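Long-range contacts in dextranase (Pseudarthrobacter oxydans, PDB 6NZS), which catalyses the endohydrolysis of (1->6)-alpha-D-glucosidic linkages in dextran, as a member of glycosyl hydrolase family 49: residues Glu356-Val361 / Thr382-Asn387; Asp389-Tyr394 / Thr403-Asn408. All coordinates share one frame; numbering follows the deposited sequence.

Contact 1 of 2, residues Glu356-Val361 / Thr382-Asn387; sequences ENYKQV and TFFNAN
Lys359 and Gln360 pair in parallel with Phe383 and Phe384, joining neighbouring strands of the parallel beta-helix that forms the body of this family 49 hydrolase. The axes of the short strands approach to 4.7 Å.

Three backbone hydrogen bonds hold the pairing. Phe383 N reaches Tyr358 O at 3.1 Å, Gln360 N gives to Phe383 O at 2.9 Å, and Asn385 N closes on Gln360 O at 2.8 Å. Phe383 O also receives a CA-H...O contact from Lys359 CA.

Apolar contacts flank both sides of the sheet. On the side of Gln360 and Phe384, the CD2-CE2 edge of the Tyr358 ring meets Phe384, CE2 to CE2 at 3.7 Å, the ring planes inclined at 52°. With Phe384 CG anti to its own carbonyl carbon (chi1 -74°), this ring swings back toward strand 359-361. On the side of Phe383, which packs against strand 176-192, Val361 CG1 lies 4.0 Å from Phe383 CE2.

Lys359 and Gln360 take their polar partners partly from beyond the pairing. Lys359 bends at chi2, leading NZ back to Asn357 O of its own segment, above the carbonyl plane, and NZ also forms a salt bridge with Glu191. The amide of Gln360 comes out on a straight, extended chain. Its NE2 lies near Asn385 O at an angle too poor for a bond, and Ser363 OG links the two by bonding both. The other end of that amide, OE1, sits at the edge of the Phe384 ring, 3.6 Å from CD2.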
# COMPACT_ATOMS: atom_id res chain seq x y z
N GLU A 356 7.81 8.68 5.66
CA GLU A 356 6.65 9.56 5.78
C GLU A 356 6.23 10.08 4.42
O GLU A 356 7.06 10.32 3.53
CB GLU A 356 6.89 10.73 6.73
CG GLU A 356 7.97 11.65 6.31
CD GLU A 356 8.65 12.28 7.51
OE1 GLU A 356 7.96 12.62 8.49
OE2 GLU A 356 9.87 12.41 7.47
N ASN A 357 4.92 10.27 4.26
CA ASN A 357 4.35 10.88 3.07
C ASN A 357 4.78 10.13 1.82
O ASN A 357 5.15 10.72 0.80
CB ASN A 357 4.65 12.38 3.02
CG ASN A 357 3.96 13.10 4.15
OD1 ASN A 357 4.46 13.12 5.28
ND2 ASN A 357 2.78 13.64 3.88
N TYR A 358 4.70 8.80 1.92
CA TYR A 358 5.14 7.84 0.92
C TYR A 358 3.90 7.12 0.42
O TYR A 358 2.98 6.84 1.20
CB TYR A 358 6.09 6.86 1.60
CG TYR A 358 6.45 5.63 0.82
CD1 TYR A 358 7.52 5.64 -0.07
CD2 TYR A 358 5.75 4.45 0.99
CE1 TYR A 358 7.87 4.51 -0.77
CE2 TYR A 358 6.09 3.31 0.28
CZ TYR A 358 7.15 3.35 -0.60
OH TYR A 358 7.50 2.23 -1.30
N LYS A 359 3.86 6.84 -0.89
CA LYS A 359 2.68 6.24 -1.50
C LYS A 359 3.09 5.12 -2.45
O LYS A 359 4.11 5.20 -3.13
CB LYS A 359 1.83 7.24 -2.28
CG LYS A 359 1.46 8.50 -1.52
CD LYS A 359 2.50 9.61 -1.77
CE LYS A 359 2.34 10.76 -0.84
NZ LYS A 359 3.34 11.79 -1.21
N GLN A 360 2.25 4.09 -2.51
CA GLN A 360 2.38 3.01 -3.49
C GLN A 360 1.07 2.90 -4.25
O GLN A 360 0.01 2.78 -3.63
CB GLN A 360 2.72 1.70 -2.77
CG GLN A 360 2.94 0.52 -3.69
CD GLN A 360 3.29 -0.74 -2.90
OE1 GLN A 360 3.89 -0.67 -1.81
NE2 GLN A 360 2.91 -1.88 -3.42
N VAL A 361 1.14 2.99 -5.58
CA VAL A 361 -0.04 3.00 -6.44
C VAL A 361 0.15 2.01 -7.58
O VAL A 361 1.27 1.66 -7.95
CB VAL A 361 -0.36 4.40 -7.02
CG1 VAL A 361 -0.61 5.40 -5.90
CG2 VAL A 361 0.77 4.90 -7.91
N THR A 382 0.83 7.79 5.06
CA THR A 382 1.14 7.05 3.85
C THR A 382 -0.13 6.53 3.19
O THR A 382 -1.21 6.50 3.80
CB THR A 382 2.05 5.84 4.15
OG1 THR A 382 1.37 4.97 5.06
CG2 THR A 382 3.37 6.27 4.76
N PHE A 383 0.01 6.15 1.92
CA PHE A 383 -1.05 5.49 1.15
C PHE A 383 -0.46 4.25 0.50
O PHE A 383 0.57 4.35 -0.17
CB PHE A 383 -1.62 6.42 0.06
CG PHE A 383 -2.60 5.73 -0.85
CD1 PHE A 383 -3.94 5.66 -0.51
CD2 PHE A 383 -2.19 5.14 -2.04
CE1 PHE A 383 -4.87 5.00 -1.34
CE2 PHE A 383 -3.10 4.47 -2.87
CZ PHE A 383 -4.44 4.41 -2.52
N PHE A 384 -1.12 3.11 0.67
CA PHE A 384 -0.66 1.87 0.04
C PHE A 384 -1.79 1.23 -0.76
O PHE A 384 -2.83 0.88 -0.20
CB PHE A 384 -0.19 0.85 1.08
CG PHE A 384 1.14 1.20 1.68
CD1 PHE A 384 1.21 2.02 2.79
CD2 PHE A 384 2.31 0.69 1.14
CE1 PHE A 384 2.44 2.35 3.35
CE2 PHE A 384 3.55 1.00 1.69
CZ PHE A 384 3.61 1.84 2.80
N ASN A 385 -1.55 1.06 -2.05
CA ASN A 385 -2.29 0.09 -2.85
C ASN A 385 -1.35 -1.11 -3.00
O ASN A 385 -0.18 -0.93 -3.34
CB ASN A 385 -2.59 0.72 -4.21
CG ASN A 385 -3.29 -0.22 -5.19
OD1 ASN A 385 -2.91 -0.28 -6.35
ND2 ASN A 385 -4.34 -0.89 -4.74
N ALA A 386 -1.85 -2.31 -2.69
CA ALA A 386 -1.00 -3.51 -2.77
C ALA A 386 -1.86 -4.73 -3.06
O ALA A 386 -3.00 -4.83 -2.62
CB ALA A 386 -0.19 -3.73 -1.48
N ASN A 387 -1.28 -5.68 -3.82
CA ASN A 387 -1.91 -6.96 -4.15
C ASN A 387 -1.15 -8.12 -3.51
O ASN A 387 -1.02 -9.20 -4.09
CB ASN A 387 -2.07 -7.15 -5.65
CG ASN A 387 -3.14 -8.18 -5.99
OD1 ASN A 387 -3.94 -8.56 -5.15
ND2 ASN A 387 -3.15 -8.63 -7.24

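Contact 2 of 2, residues Asp389-Tyr394 / Thr403-Asn408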
# COMPACT_ATOMS: atom_id res chain seq x y z
N ASP A 389 0.70 -8.96 0.87
CA ASP A 389 0.87 -8.44 2.23
C ASP A 389 1.15 -6.95 2.17
O ASP A 389 2.06 -6.52 1.47
CB ASP A 389 2.10 -9.10 2.88
CG ASP A 389 1.96 -10.59 3.07
OD1 ASP A 389 0.85 -11.07 3.35
OD2 ASP A 389 3.00 -11.29 2.95
N VAL A 390 0.35 -6.16 2.90
CA VAL A 390 0.49 -4.71 2.80
C VAL A 390 1.46 -4.18 3.85
O VAL A 390 2.43 -3.46 3.52
CB VAL A 390 -0.87 -3.98 2.91
CG1 VAL A 390 -0.67 -2.48 2.63
CG2 VAL A 390 -1.91 -4.58 1.96
N LEU A 391 1.20 -4.47 5.11
CA LEU A 391 2.06 -4.07 6.21
C LEU A 391 2.71 -5.33 6.76
O LEU A 391 2.05 -6.14 7.43
CB LEU A 391 1.27 -3.34 7.29
CG LEU A 391 0.61 -2.04 6.82
CD1 LEU A 391 -0.13 -1.39 7.98
CD2 LEU A 391 1.64 -1.07 6.21
N LYS A 392 4.01 -5.49 6.50
CA LYS A 392 4.76 -6.67 6.91
C LYS A 392 5.39 -6.35 8.27
O LYS A 392 6.41 -5.68 8.36
CB LYS A 392 5.79 -7.02 5.84
CG LYS A 392 5.11 -7.57 4.58
CD LYS A 392 5.90 -7.27 3.31
CE LYS A 392 7.14 -8.14 3.21
NZ LYS A 392 7.73 -8.15 1.83
N MET A 393 4.74 -6.84 9.32
CA MET A 393 5.08 -6.50 10.70
C MET A 393 5.98 -7.62 11.22
O MET A 393 5.56 -8.53 11.93
CB MET A 393 3.81 -6.34 11.53
CG MET A 393 2.79 -5.38 10.92
SD MET A 393 3.46 -3.77 10.45
CE MET A 393 4.04 -3.15 12.04
N TYR A 394 7.26 -7.54 10.85
CA TYR A 394 8.20 -8.62 11.08
C TYR A 394 9.28 -8.27 12.08
O TYR A 394 10.19 -9.09 12.29
CB TYR A 394 8.88 -9.03 9.76
CG TYR A 394 7.97 -9.60 8.67
CD1 TYR A 394 6.64 -9.94 8.93
CD2 TYR A 394 8.46 -9.78 7.39
CE1 TYR A 394 5.83 -10.46 7.93
CE2 TYR A 394 7.66 -10.30 6.39
CZ TYR A 394 6.35 -10.64 6.66
OH TYR A 394 5.56 -11.15 5.63
N THR A 403 -2.22 5.41 8.06
CA THR A 403 -2.04 4.66 6.81
C THR A 403 -3.39 4.48 6.15
O THR A 403 -4.30 3.91 6.76
CB THR A 403 -1.46 3.27 7.08
OG1 THR A 403 -0.37 3.34 8.02
CG2 THR A 403 -0.94 2.66 5.79
N VAL A 404 -3.51 4.94 4.91
CA VAL A 404 -4.69 4.71 4.08
C VAL A 404 -4.34 3.59 3.11
O VAL A 404 -3.28 3.63 2.48
CB VAL A 404 -5.06 5.99 3.31
CG1 VAL A 404 -6.19 5.72 2.32
CG2 VAL A 404 -5.46 7.11 4.28
N ILE A 405 -5.20 2.57 3.02
CA ILE A 405 -4.89 1.36 2.26
C ILE A 405 -6.01 1.06 1.28
O ILE A 405 -7.18 1.01 1.67
CB ILE A 405 -4.64 0.16 3.19
CG1 ILE A 405 -3.44 0.44 4.11
CG2 ILE A 405 -4.44 -1.12 2.36
CD1 ILE A 405 -3.22 -0.63 5.18
N TRP A 406 -5.65 0.85 0.01
CA TRP A 406 -6.55 0.31 -1.01
C TRP A 406 -6.04 -1.09 -1.29
O TRP A 406 -5.06 -1.29 -2.01
CB TRP A 406 -6.52 1.17 -2.28
CG TRP A 406 -7.68 0.89 -3.22
CD1 TRP A 406 -8.13 -0.33 -3.66
CD2 TRP A 406 -8.53 1.87 -3.81
NE1 TRP A 406 -9.21 -0.15 -4.50
CE2 TRP A 406 -9.48 1.19 -4.60
CE3 TRP A 406 -8.58 3.27 -3.75
CZ2 TRP A 406 -10.47 1.86 -5.32
CZ3 TRP A 406 -9.57 3.93 -4.46
CH2 TRP A 406 -10.51 3.23 -5.22
N LYS A 407 -6.68 -2.08 -0.69
CA LYS A 407 -6.23 -3.45 -0.82
C LYS A 407 -6.83 -4.05 -2.09
O LYS A 407 -7.98 -3.76 -2.43
CB LYS A 407 -6.68 -4.22 0.43
CG LYS A 407 -6.47 -5.72 0.40
CD LYS A 407 -5.00 -6.07 0.51
CE LYS A 407 -4.76 -7.50 0.09
NZ LYS A 407 -3.33 -7.89 0.36
N ASN A 408 -6.04 -4.87 -2.80
CA ASN A 408 -6.58 -5.57 -3.96
C ASN A 408 -7.07 -6.96 -3.53
O ASN A 408 -7.84 -7.05 -2.57
CB ASN A 408 -5.58 -5.58 -5.13
CG ASN A 408 -5.46 -4.21 -5.81
OD1 ASN A 408 -6.02 -3.22 -5.34
ND2 ASN A 408 -4.77 -4.18 -6.94
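Val390 meets Ile405 and Lys407 across the inside of the beta-helix, where side chains from two different faces of the solenoid come together. Strand 391-392 lies on one face and strand 398-407 on another, and no hydrogen bond joins the two segments. Even the nearest alpha carbons, those of Val390 and Lys407, are 7.7 Å apart, leaving side chains to bridge the gap.

Lys407 can be followed from its root. Its CB is still 5.0 Å from Val390 CG2, too far to pack closely. CG lies anti to the backbone N (chi1 172°) and comes scarcely nearer, but the chain then bends at chi2 (71°) and turns toward Val390. CD makes the touch, 3.7 Å from Val390 CG2, with the two side chains lying alongside and running in opposite senses. CE draws away from that methyl again, to 4.5 Å, as the chain passes it. NZ ends 3.9 Å from the same CG2, so the methyl lies against the last part of the lysine chain. The buried NZ has its polar needs met by backbone oxygens: Asn410 O, Asp388 O and Pro412 O each take a hydrogen bond from it. Three carbonyls around one NZ would be expected to favour its charged form, and they tie the tip both to the residue before Asp389 and to the loop of Asn410 and Pro412.

The other branch of Val390 serves Ile405. CG1, anti to the backbone N, touches both methyl groups of the isoleucine, CG2 at 4.0 Å and CD1 at 4.1 Å; Phe384 of the preceding strand also packs on Val390. Farther along, Leu391 CD1 reaches Ile405 CD1 at 4.2 Å.

In the fold
From the N terminus, strand 351-361 leads into a 20-residue excursion that includes strand 371-372, and the return through 382-387 closes contact 1. Only then does contact 2 open: the chain moves on to 389-394, and eight further residues bring it to 403-408. The two contacts therefore follow in series, neither nested nor crossed. Contact 1 joins adjacent strands along one face of the beta-helix, while contact 2 spans its interior to the sheet holding 371-372 and 391-392. They meet directly where strand 382-386 pairs with 398-407: Phe384 O lies 2.8 Å from Trp406 N, a probable hydrogen bond.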